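Local coordinates for putative methyltransferase protein (Bacteroides fragilis, PDB 5BP9) that binds S-adenosyl-L-homocysteine in a Rossmann-like fold and is probably an S-adenosylmethionine-dependent methyltransferase, at residues Leu43-Asp48 and Ser132-Glu137; Leu66-Ser71 and Phe229-Lys234. One frame throughout, in Å; residues are numbered along the deposited sequence.

Interaction 1: Leu43-Asp48 and Ser132-Glu137; sequences LPAEKD and SPLSVE
Asp48 and Ser132 meet side chain to side chain where two helices begin, each residue standing at an N-cap: Asp48 ahead of helix 49-60, Ser132 ahead of helix 133-142 of the Rossmann-like methyltransferase fold. Ser132 OG donates to Asp48 OD2 at 2.5 Å, reaching its syn side 20° out of the carboxylate plane. OD2 also takes a weak bond from Leu134 N (3.3 Å, 155° at the hydrogen). Because CG of Asp48 lies anti to its backbone N (chi1 179°), the carboxylate reaches the N-terminal end of helix 133-142, while OD1 caps its own helix at Gly51 N. Two helix starts facing one carboxylate would be expected to favour its charged form.

This polar centre is the compact part. Pro133 beside it abuts the loop, with CD 3.1 Å from Leu43 O and CG 4.0 Å from Ala45 CB. Packing thins toward the partly exposed margin, where Ala45 CB and Leu134 CD1 are 4.4 Å apart. Bound S-adenosyl-L-homocysteine touches Ser132, whose OG, besides giving its proton to Asp48, accepts Ser135 N at 3.1 Å.

Interaction 2: Leu66-Ser71 and Phe229-Lys234; sequences LRVFSS and FRMQYK. With ETE (2-{2-[2-2-(methoxy-ethoxy)-ethoxy]-ethoxy}-ethanol), chain B.
Two antiparallel strands, 66-69 and 226-233, pair here at the middle of a four-stranded sheet, and the side chains of Phe229 and Met231 line the pocket holding the glycol ether ETE. The segment axes run at 154° and approach to 4.6 Å. Arg67 with Gln232 and Phe69 with Arg230 form hydrogen-bonded pairs; Phe69 N to Arg230 O is the straightest bond, 2.8 Å and 175° at the hydrogen. Val68 faces Met231 in the non-hydrogen-bonded pair between them.

On the ligand side, Val68 CG1, in one of two conformers, approaches the Phe229 ring obliquely. ETE C15 lies over one face of that ring, offset toward its rim. Selenomethionine Met231 bends at chi3, bringing CE within 3.6 Å of ETE C13. This antiparallel sheet is separate from the seven-stranded Rossmann-like sheet, and Ile78 of its edge strand adjoins Leu66, Val68 and Met231.

On the face carrying Arg67, Phe69, Arg230 and Gln232 the contacts are more polar. The Arg230 guanidinium lies flat against the CB methylene of Phe69, which sits over its centre, Phe69 CB 3.6 Å from Arg230 CZ. The Gln232 amide runs nearly parallel to the Phe69 ring, planes 17° apart, with Gln232 OE1 3.7 Å from Phe69 CE1. OE1 also stands over one face of the Arg67 guanidinium without a hydrogen bond; Arg67 pairs with Glu75. Water 3 joins Arg230 NH2 to Ser70 O.

Overall arrangement
The centres of interactions 1 and 2 lie about 15 Å apart, and their nearest atoms about 6 Å apart without touching. Their segments alternate along the chain: 43-48, 66-71, 132-137, then 229-234. Helix 49-60 connects them, starting just after the loop of interaction 1 and packing Met50, Ala52 and Ala53 against side chains of interaction 2. Helix 133-142 of interaction 1 follows strand 125-130, and Pro133 packs on edge strand 147-149 of the seven-stranded sheet; interaction 2 belongs to the separate four-stranded sheet. S-adenosyl-L-homocysteine touches the former and lies about 6 Å from the Met231 side chain, while ETE approaches both, consistent with a pocket between the two sheets.

Interaction 1: Leu43-Asp48 and Ser132-Glu137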
ATOM      1  N   LEU A  43     -11.055   6.124  -7.969  1.00 13.77           N
ATOM      2  CA  LEU A  43     -11.010   5.573  -9.335  1.00 15.38           C
ATOM      3  C   LEU A  43     -12.428   5.321  -9.845  1.00 14.84           C
ATOM      4  O   LEU A  43     -13.217   4.715  -9.168  1.00 17.45           O
ATOM      5  CB  LEU A  43     -10.240   4.255  -9.397  1.00 13.58           C
ATOM      6  CG  LEU A  43      -8.844   4.248  -8.809  1.00 14.99           C
ATOM      7  CD1 LEU A  43      -8.235   2.866  -8.947  1.00 18.26           C
ATOM      8  CD2 LEU A  43      -7.949   5.281  -9.468  1.00 17.57           C
ATOM      9  N   PRO A  44     -12.723   5.795 -11.083  1.00 15.34           N
ATOM     10  CA  PRO A  44     -13.984   5.355 -11.680  1.00 15.75           C
ATOM     11  C   PRO A  44     -13.884   3.886 -12.059  1.00 15.11           C
ATOM     12  O   PRO A  44     -12.825   3.451 -12.441  1.00 15.71           O
ATOM     13  CB  PRO A  44     -14.144   6.221 -12.935  1.00 21.54           C
ATOM     14  CG  PRO A  44     -12.848   6.862 -13.183  1.00 28.80           C
ATOM     15  CD  PRO A  44     -11.946   6.681 -11.987  1.00 16.99           C
ATOM     16  N   ALA A  45     -14.977   3.134 -11.932  1.00 16.70           N
ATOM     17  CA  ALA A  45     -14.966   1.696 -12.225  1.00 17.16           C
ATOM     18  C   ALA A  45     -14.503   1.394 -13.651  1.00 16.73           C
ATOM     19  O   ALA A  45     -13.837   0.385 -13.887  1.00 17.35           O
ATOM     20  CB  ALA A  45     -16.341   1.095 -11.975  1.00 21.02           C
ATOM     21  N   GLU A  46     -14.826   2.286 -14.579  1.00 16.93           N
ATOM     22  CA  GLU A  46     -14.423   2.145 -15.975  1.00 20.68           C
ATOM     23  C   GLU A  46     -12.919   2.331 -16.209  1.00 17.70           C
ATOM     24  O   GLU A  46     -12.427   1.989 -17.282  1.00 16.85           O
ATOM     25  CB  GLU A  46     -15.223   3.115 -16.875  1.00 24.71           C
ATOM     26  CG  GLU A  46     -15.064   4.608 -16.562  1.00 38.93           C
ATOM     27  CD  GLU A  46     -16.150   5.204 -15.662  1.00 49.01           C
ATOM     28  OE1 GLU A  46     -16.413   6.429 -15.815  1.00 54.87           O
ATOM     29  OE2 GLU A  46     -16.710   4.478 -14.788  1.00 32.29           O
ATOM     30  N   LYS A  47     -12.206   2.874 -15.207  1.00 14.28           N
ATOM     31  CA  LYS A  47     -10.752   3.063 -15.268  1.00 15.00           C
ATOM     32  C   LYS A  47     -10.103   2.420 -14.025  1.00 13.66           C
ATOM     33  O   LYS A  47      -9.135   2.952 -13.459  1.00 15.06           O
ATOM     34  CB  LYS A  47     -10.376   4.551 -15.399  1.00 15.47           C
ATOM     35  CG  LYS A  47     -10.908   5.218 -16.655  1.00 18.34           C
ATOM     36  CD  LYS A  47     -10.600   6.708 -16.670  1.00 25.99           C
ATOM     37  CE  LYS A  47     -11.184   7.356 -17.917  1.00 33.71           C
ATOM     38  NZ  LYS A  47     -11.174   8.842 -17.882  1.00 38.78           N
ATOM     39  N   ASP A  48     -10.615   1.247 -13.636  1.00 13.40           N
ATOM     40  CA  ASP A  48     -10.155   0.532 -12.436  1.00 13.92           C
ATOM     41  C   ASP A  48      -9.691  -0.872 -12.830  1.00 12.56           C
ATOM     42  O   ASP A  48     -10.383  -1.883 -12.574  1.00 13.65           O
ATOM     43  CB  ASP A  48     -11.274   0.465 -11.394  1.00 14.20           C
ATOM     44  CG  ASP A  48     -10.871  -0.281 -10.136  1.00 15.05           C
ATOM     45  OD1 ASP A  48      -9.640  -0.547  -9.922  1.00 15.51           O
ATOM     46  OD2 ASP A  48     -11.804  -0.628  -9.383  1.00 19.21           O
ATOM     47  N   SER A 132     -10.321   2.009  -5.104  1.00 11.32           N
ATOM     48  CA  SER A 132     -10.869   1.169  -6.179  1.00 11.66           C
ATOM     49  C   SER A 132     -12.298   0.733  -5.824  1.00 12.26           C
ATOM     50  O   SER A 132     -12.474   0.005  -4.841  1.00 12.47           O
ATOM     51  CB  SER A 132     -10.011  -0.072  -6.384  1.00 13.22           C
ATOM     52  OG  SER A 132     -10.708  -1.063  -7.125  1.00 14.49           O
ATOM     53  N   PRO A 133     -13.296   1.092  -6.654  1.00 13.27           N
ATOM     54  CA  PRO A 133     -14.662   0.708  -6.269  1.00 13.02           C
ATOM     55  C   PRO A 133     -14.905  -0.783  -6.353  1.00 13.09           C
ATOM     56  O   PRO A 133     -15.609  -1.347  -5.498  1.00 14.77           O
ATOM     57  CB  PRO A 133     -15.548   1.468  -7.255  1.00 14.41           C
ATOM     58  CG  PRO A 133     -14.662   1.720  -8.425  1.00 16.79           C
ATOM     59  CD  PRO A 133     -13.288   1.913  -7.870  1.00 14.07           C
ATOM     60  N   LEU A 134     -14.316  -1.437  -7.345  1.00 13.57           N
ATOM     61  CA  LEU A 134     -14.513  -2.861  -7.531  1.00 12.76           C
ATOM     62  C   LEU A 134     -13.773  -3.678  -6.457  1.00 14.81           C
ATOM     63  O   LEU A 134     -14.237  -4.758  -6.058  1.00 16.67           O
ATOM     64  CB  LEU A 134     -14.119  -3.278  -8.955  1.00 15.05           C
ATOM     65  CG  LEU A 134     -15.060  -2.777 -10.051  1.00 18.27           C
ATOM     66  CD1 LEU A 134     -14.443  -2.881 -11.435  1.00 23.90           C
ATOM     67  CD2 LEU A 134     -16.385  -3.521  -9.981  1.00 25.41           C
ATOM     68  N   SER A 135     -12.634  -3.172  -5.970  1.00 12.80           N
ATOM     69  CA  SER A 135     -11.935  -3.808  -4.865  1.00 12.79           C
ATOM     70  C   SER A 135     -12.774  -3.756  -3.599  1.00 11.69           C
ATOM     71  O   SER A 135     -12.892  -4.760  -2.900  1.00 14.01           O
ATOM     72  CB  SER A 135     -10.574  -3.171  -4.640  1.00 14.07           C
ATOM     73  OG  SER A 135      -9.735  -3.321  -5.781  1.00 15.37           O
ATOM     74  N   VAL A 136     -13.365  -2.602  -3.321  1.00 12.04           N
ATOM     75  CA  VAL A 136     -14.242  -2.462  -2.157  1.00 12.26           C
ATOM     76  C   VAL A 136     -15.468  -3.380  -2.252  1.00 13.19           C
ATOM     77  O   VAL A 136     -15.840  -4.022  -1.238  1.00 14.38           O
ATOM     78  CB  VAL A 136     -14.597  -0.981  -1.909  1.00 11.80           C
ATOM     79  CG1 VAL A 136     -15.693  -0.819  -0.858  1.00 14.97           C
ATOM     80  CG2 VAL A 136     -13.342  -0.188  -1.536  1.00 13.01           C
ATOM     81  N   GLU A 137     -16.041  -3.506  -3.460  1.00 13.44           N
ATOM     82  CA  GLU A 137     -17.146  -4.456  -3.713  1.00 15.86           C
ATOM     83  C   GLU A 137     -16.756  -5.843  -3.276  1.00 15.57           C
ATOM     84  O   GLU A 137     -17.472  -6.489  -2.527  1.00 17.64           O
ATOM     85  CB  GLU A 137     -17.502  -4.518  -5.222  1.00 18.10           C
ATOM     86  CG  GLU A 137     -18.271  -5.762  -5.702  1.00 21.50           C
ATOM     87  CD  GLU A 137     -18.632  -5.711  -7.181  1.00 19.32           C
ATOM     88  OE1 GLU A 137     -18.417  -6.745  -7.863  1.00 27.20           O
ATOM     89  OE2 GLU A 137     -19.113  -4.636  -7.631  1.00 26.67           O
TER

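Interaction 2: Leu66-Ser71 and Phe229-Lys234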
ATOM      1  N   LEU A  66      -3.448  -9.134 -15.469  1.00 12.98           N
ATOM      2  CA  LEU A  66      -3.352  -7.731 -15.079  1.00 12.59           C
ATOM      3  C   LEU A  66      -1.986  -7.229 -15.530  1.00 13.08           C
ATOM      4  O   LEU A  66      -0.971  -7.605 -14.977  1.00 15.40           O
ATOM      5  CB  LEU A  66      -3.558  -7.576 -13.565  1.00 11.89           C
ATOM      6  CG  LEU A  66      -3.447  -6.160 -12.998  1.00 14.00           C
ATOM      7  CD1 LEU A  66      -4.459  -5.201 -13.649  1.00 14.44           C
ATOM      8  CD2 LEU A  66      -3.602  -6.235 -11.481  1.00 15.95           C
ATOM      9  N   ARG A  67      -1.992  -6.326 -16.501  1.00 12.24           N
ATOM     10  CA  ARG A  67      -0.776  -5.861 -17.163  1.00 13.21           C
ATOM     11  C   ARG A  67      -0.333  -4.543 -16.526  1.00 14.02           C
ATOM     12  O   ARG A  67      -1.188  -3.691 -16.224  1.00 14.22           O
ATOM     13  CB  ARG A  67      -1.026  -5.675 -18.654  1.00 15.48           C
ATOM     14  CG  ARG A  67      -1.459  -6.973 -19.345  1.00 15.53           C
ATOM     15  CD  ARG A  67      -2.062  -6.767 -20.719  1.00 18.41           C
ATOM     16  NE  ARG A  67      -1.074  -6.283 -21.676  1.00 24.08           N
ATOM     17  CZ  ARG A  67      -1.364  -5.905 -22.923  1.00 22.11           C
ATOM     18  NH1 ARG A  67      -2.625  -5.932 -23.362  1.00 19.43           N
ATOM     19  NH2 ARG A  67      -0.391  -5.465 -23.716  1.00 26.80           N
ATOM     20  N   VAL A  68       0.992  -4.380 -16.377  1.00 13.21           N
ATOM     21  CA  VAL A  68       1.583  -3.191 -15.743  0.50 14.79           C
ATOM     22  C   VAL A  68       2.638  -2.600 -16.654  1.00 14.70           C
ATOM     23  O   VAL A  68       3.574  -3.300 -17.058  1.00 16.87           O
ATOM     24  CB  VAL A  68       2.277  -3.515 -14.405  0.50 17.11           C
ATOM     25  CG1 VAL A  68       2.677  -2.242 -13.673  0.50 19.54           C
ATOM     26  CG2 VAL A  68       1.377  -4.326 -13.505  0.50 18.40           C
ATOM     27  N   PHE A  69       2.473  -1.318 -16.954  1.00 14.33           N
ATOM     28  CA  PHE A  69       3.388  -0.545 -17.789  1.00 13.51           C
ATOM     29  C   PHE A  69       4.067   0.519 -16.929  1.00 15.03           C
ATOM     30  O   PHE A  69       3.556   0.896 -15.887  1.00 15.71           O
ATOM     31  CB  PHE A  69       2.653   0.126 -18.949  1.00 16.22           C
ATOM     32  CG  PHE A  69       1.908  -0.812 -19.859  1.00 18.96           C
ATOM     33  CD1 PHE A  69       0.617  -1.211 -19.557  1.00 17.91           C
ATOM     34  CD2 PHE A  69       2.459  -1.204 -21.069  1.00 24.49           C
ATOM     35  CE1 PHE A  69      -0.091  -2.052 -20.398  1.00 19.67           C
ATOM     36  CE2 PHE A  69       1.745  -2.021 -21.923  1.00 32.78           C
ATOM     37  CZ  PHE A  69       0.481  -2.463 -21.568  1.00 27.57           C
ATOM     38  N   SER A  70       5.208   1.027 -17.395  1.00 15.14           N
ATOM     39  CA  SER A  70       5.960   2.032 -16.664  1.00 16.19           C
ATOM     40  C   SER A  70       6.845   2.811 -17.608  1.00 18.52           C
ATOM     41  O   SER A  70       7.283   2.271 -18.622  1.00 22.58           O
ATOM     42  CB  SER A  70       6.836   1.315 -15.646  1.00 17.11           C
ATOM     43  OG  SER A  70       7.747   2.163 -14.998  1.00 17.06           O
ATOM     44  N   SER A  71       7.140   4.063 -17.257  1.00 17.54           N
ATOM     45  CA  SER A  71       8.128   4.811 -18.049  0.50 20.63           C
ATOM     46  C   SER A  71       9.564   4.308 -17.808  1.00 27.14           C
ATOM     47  O   SER A  71      10.431   4.555 -18.644  1.00 32.91           O
ATOM     48  CB  SER A  71       8.038   6.314 -17.790  0.50 22.18           C
ATOM     49  OG  SER A  71       8.611   6.648 -16.552  0.50 21.92           O
ATOM     50  N   PHE A 229       3.694   3.983 -12.840  1.00 13.24           N
ATOM     51  CA  PHE A 229       3.058   2.802 -13.402  1.00 14.60           C
ATOM     52  C   PHE A 229       1.710   3.163 -14.032  1.00 12.72           C
ATOM     53  O   PHE A 229       1.143   4.203 -13.771  1.00 14.65           O
ATOM     54  CB  PHE A 229       2.824   1.757 -12.313  1.00 16.65           C
ATOM     55  CG  PHE A 229       4.073   1.112 -11.782  1.00 16.06           C
ATOM     56  CD1 PHE A 229       4.831   0.276 -12.588  1.00 16.09           C
ATOM     57  CD2 PHE A 229       4.431   1.246 -10.464  1.00 23.54           C
ATOM     58  CE1 PHE A 229       5.933  -0.378 -12.107  1.00 18.92           C
ATOM     59  CE2 PHE A 229       5.542   0.597  -9.972  1.00 26.96           C
ATOM     60  CZ  PHE A 229       6.299  -0.209 -10.789  1.00 24.80           C
ATOM     61  N   ARG A 230       1.190   2.233 -14.832  1.00 12.40           N
ATOM     62  CA  ARG A 230      -0.171   2.294 -15.344  1.00 11.75           C
ATOM     63  C   ARG A 230      -0.580   0.855 -15.620  1.00 12.02           C
ATOM     64  O   ARG A 230       0.233   0.067 -16.062  1.00 13.19           O
ATOM     65  CB  ARG A 230      -0.300   3.194 -16.597  1.00 17.25           C
ATOM     66  CG  ARG A 230       0.474   2.741 -17.784  1.00 23.77           C
ATOM     67  CD  ARG A 230       0.440   3.778 -18.893  1.00 29.80           C
ATOM     68  NE  ARG A 230       1.234   3.349 -20.043  1.00 31.08           N
ATOM     69  CZ  ARG A 230       2.564   3.463 -20.167  1.00 30.75           C
ATOM     70  NH1 ARG A 230       3.334   3.990 -19.188  1.00 36.41           N
ATOM     71  NH2 ARG A 230       3.139   3.036 -21.296  1.00 27.52           N
HETATM   72  N   MSE A 231      -1.832   0.529 -15.347  1.00 12.02           N
HETATM   73  CA  MSE A 231      -2.309  -0.859 -15.462  1.00 12.69           C
HETATM   74  C   MSE A 231      -3.406  -0.973 -16.470  1.00 11.79           C
HETATM   75  O   MSE A 231      -4.140   0.001 -16.771  1.00 12.65           O
HETATM   76  CB  MSE A 231      -2.769  -1.361 -14.095  1.00 14.05           C
HETATM   77  CG  MSE A 231      -1.575  -1.493 -13.149  1.00 14.47           C
HETATM   78 SE   MSE A 231      -2.166  -2.177 -11.393  1.00 17.49          SE
HETATM   79  CE  MSE A 231      -3.262  -0.659 -10.799  1.00 18.60           C
ATOM     80  N   GLN A 232      -3.478  -2.164 -17.062  1.00 12.54           N
ATOM     81  CA  GLN A 232      -4.521  -2.505 -18.028  1.00 13.11           C
ATOM     82  C   GLN A 232      -5.054  -3.903 -17.710  1.00 12.90           C
ATOM     83  O   GLN A 232      -4.276  -4.788 -17.426  1.00 13.22           O
ATOM     84  CB  GLN A 232      -3.984  -2.455 -19.461  1.00 13.88           C
ATOM     85  CG  GLN A 232      -5.003  -2.918 -20.502  1.00 17.62           C
ATOM     86  CD  GLN A 232      -4.436  -3.046 -21.882  1.00 16.82           C
ATOM     87  OE1 GLN A 232      -3.280  -2.744 -22.130  1.00 23.20           O
ATOM     88  NE2 GLN A 232      -5.259  -3.529 -22.796  1.00 18.64           N
ATOM     89  N   TYR A 233      -6.374  -4.071 -17.772  1.00 13.71           N
ATOM     90  CA  TYR A 233      -7.012  -5.381 -17.600  1.00 13.41           C
ATOM     91  C   TYR A 233      -8.080  -5.499 -18.658  1.00 12.97           C
ATOM     92  O   TYR A 233      -9.010  -4.699 -18.671  1.00 14.49           O
ATOM     93  CB  TYR A 233      -7.638  -5.532 -16.205  1.00 12.77           C
ATOM     94  CG  TYR A 233      -8.269  -6.896 -16.019  1.00 12.94           C
ATOM     95  CD1 TYR A 233      -7.474  -8.030 -15.921  1.00 12.73           C
ATOM     96  CD2 TYR A 233      -9.653  -7.059 -16.029  1.00 14.19           C
ATOM     97  CE1 TYR A 233      -8.051  -9.305 -15.802  1.00 13.63           C
ATOM     98  CE2 TYR A 233     -10.234  -8.327 -15.927  1.00 14.73           C
ATOM     99  CZ  TYR A 233      -9.422  -9.444 -15.793  1.00 14.74           C
ATOM    100  OH  TYR A 233      -9.922 -10.727 -15.706  1.00 16.85           O
ATOM    101  N   LYS A 234      -7.930  -6.477 -19.574  1.00 13.75           N
ATOM    102  CA  LYS A 234      -8.832  -6.595 -20.726  1.00 15.92           C
ATOM    103  C   LYS A 234      -8.805  -5.235 -21.447  1.00 15.83           C
ATOM    104  O   LYS A 234      -7.717  -4.799 -21.809  1.00 20.08           O
ATOM    105  CB  LYS A 234     -10.219  -7.095 -20.285  1.00 17.04           C
ATOM    106  CG  LYS A 234     -10.153  -8.481 -19.655  1.00 16.99           C
ATOM    107  CD  LYS A 234     -11.533  -9.012 -19.364  1.00 19.49           C
ATOM    108  CE  LYS A 234     -11.515 -10.440 -18.862  1.00 24.91           C
ATOM    109  NZ  LYS A 234     -12.879 -10.916 -18.499  1.00 35.27           N
TER
HETATM  110  OH2 ETE B 301      -3.859   5.054  -8.162  1.00 42.60           O
HETATM  111  C12 ETE B 301      -3.917   3.669  -8.491  1.00 46.71           C
HETATM  112  C22 ETE B 301      -2.815   3.008  -7.688  1.00 37.57           C
HETATM  113  OH3 ETE B 301      -2.847   1.596  -7.849  1.00 66.93           O
HETATM  114  C13 ETE B 301      -1.507  -0.403  -7.709  1.00 44.67           C
HETATM  115  C23 ETE B 301      -1.776   0.980  -7.136  1.00 49.22           C
HETATM  116  OH4 ETE B 301      -0.419  -1.019  -7.020  1.00 53.53           O
HETATM  117  C14 ETE B 301       1.584  -1.114  -8.336  1.00 39.25           C
HETATM  118  C24 ETE B 301       0.383  -1.893  -7.819  1.00 55.47           C
HETATM  119  OH5 ETE B 301       2.236  -1.844  -9.373  1.00 48.15           O
HETATM  120  C15 ETE B 301       4.251  -3.138  -9.771  1.00 48.91           C
HETATM  121  C25 ETE B 301       3.020  -2.946  -8.894  1.00 49.10           C
HETATM  122  OH6 ETE B 301       4.551  -4.534  -9.878  1.00 79.91           O
HETATM  123  C26 ETE B 301       5.219  -4.891 -11.087  1.00 53.19           C
HETATM  124  O   HOH W   1      -5.072  -6.695 -22.091  1.00 22.22           O
HETATM  125  O   HOH W   2      -4.618  -4.528 -25.768  1.00 30.43           O
HETATM  126  O   HOH W   3       5.836   2.723 -21.112  1.00 43.04           O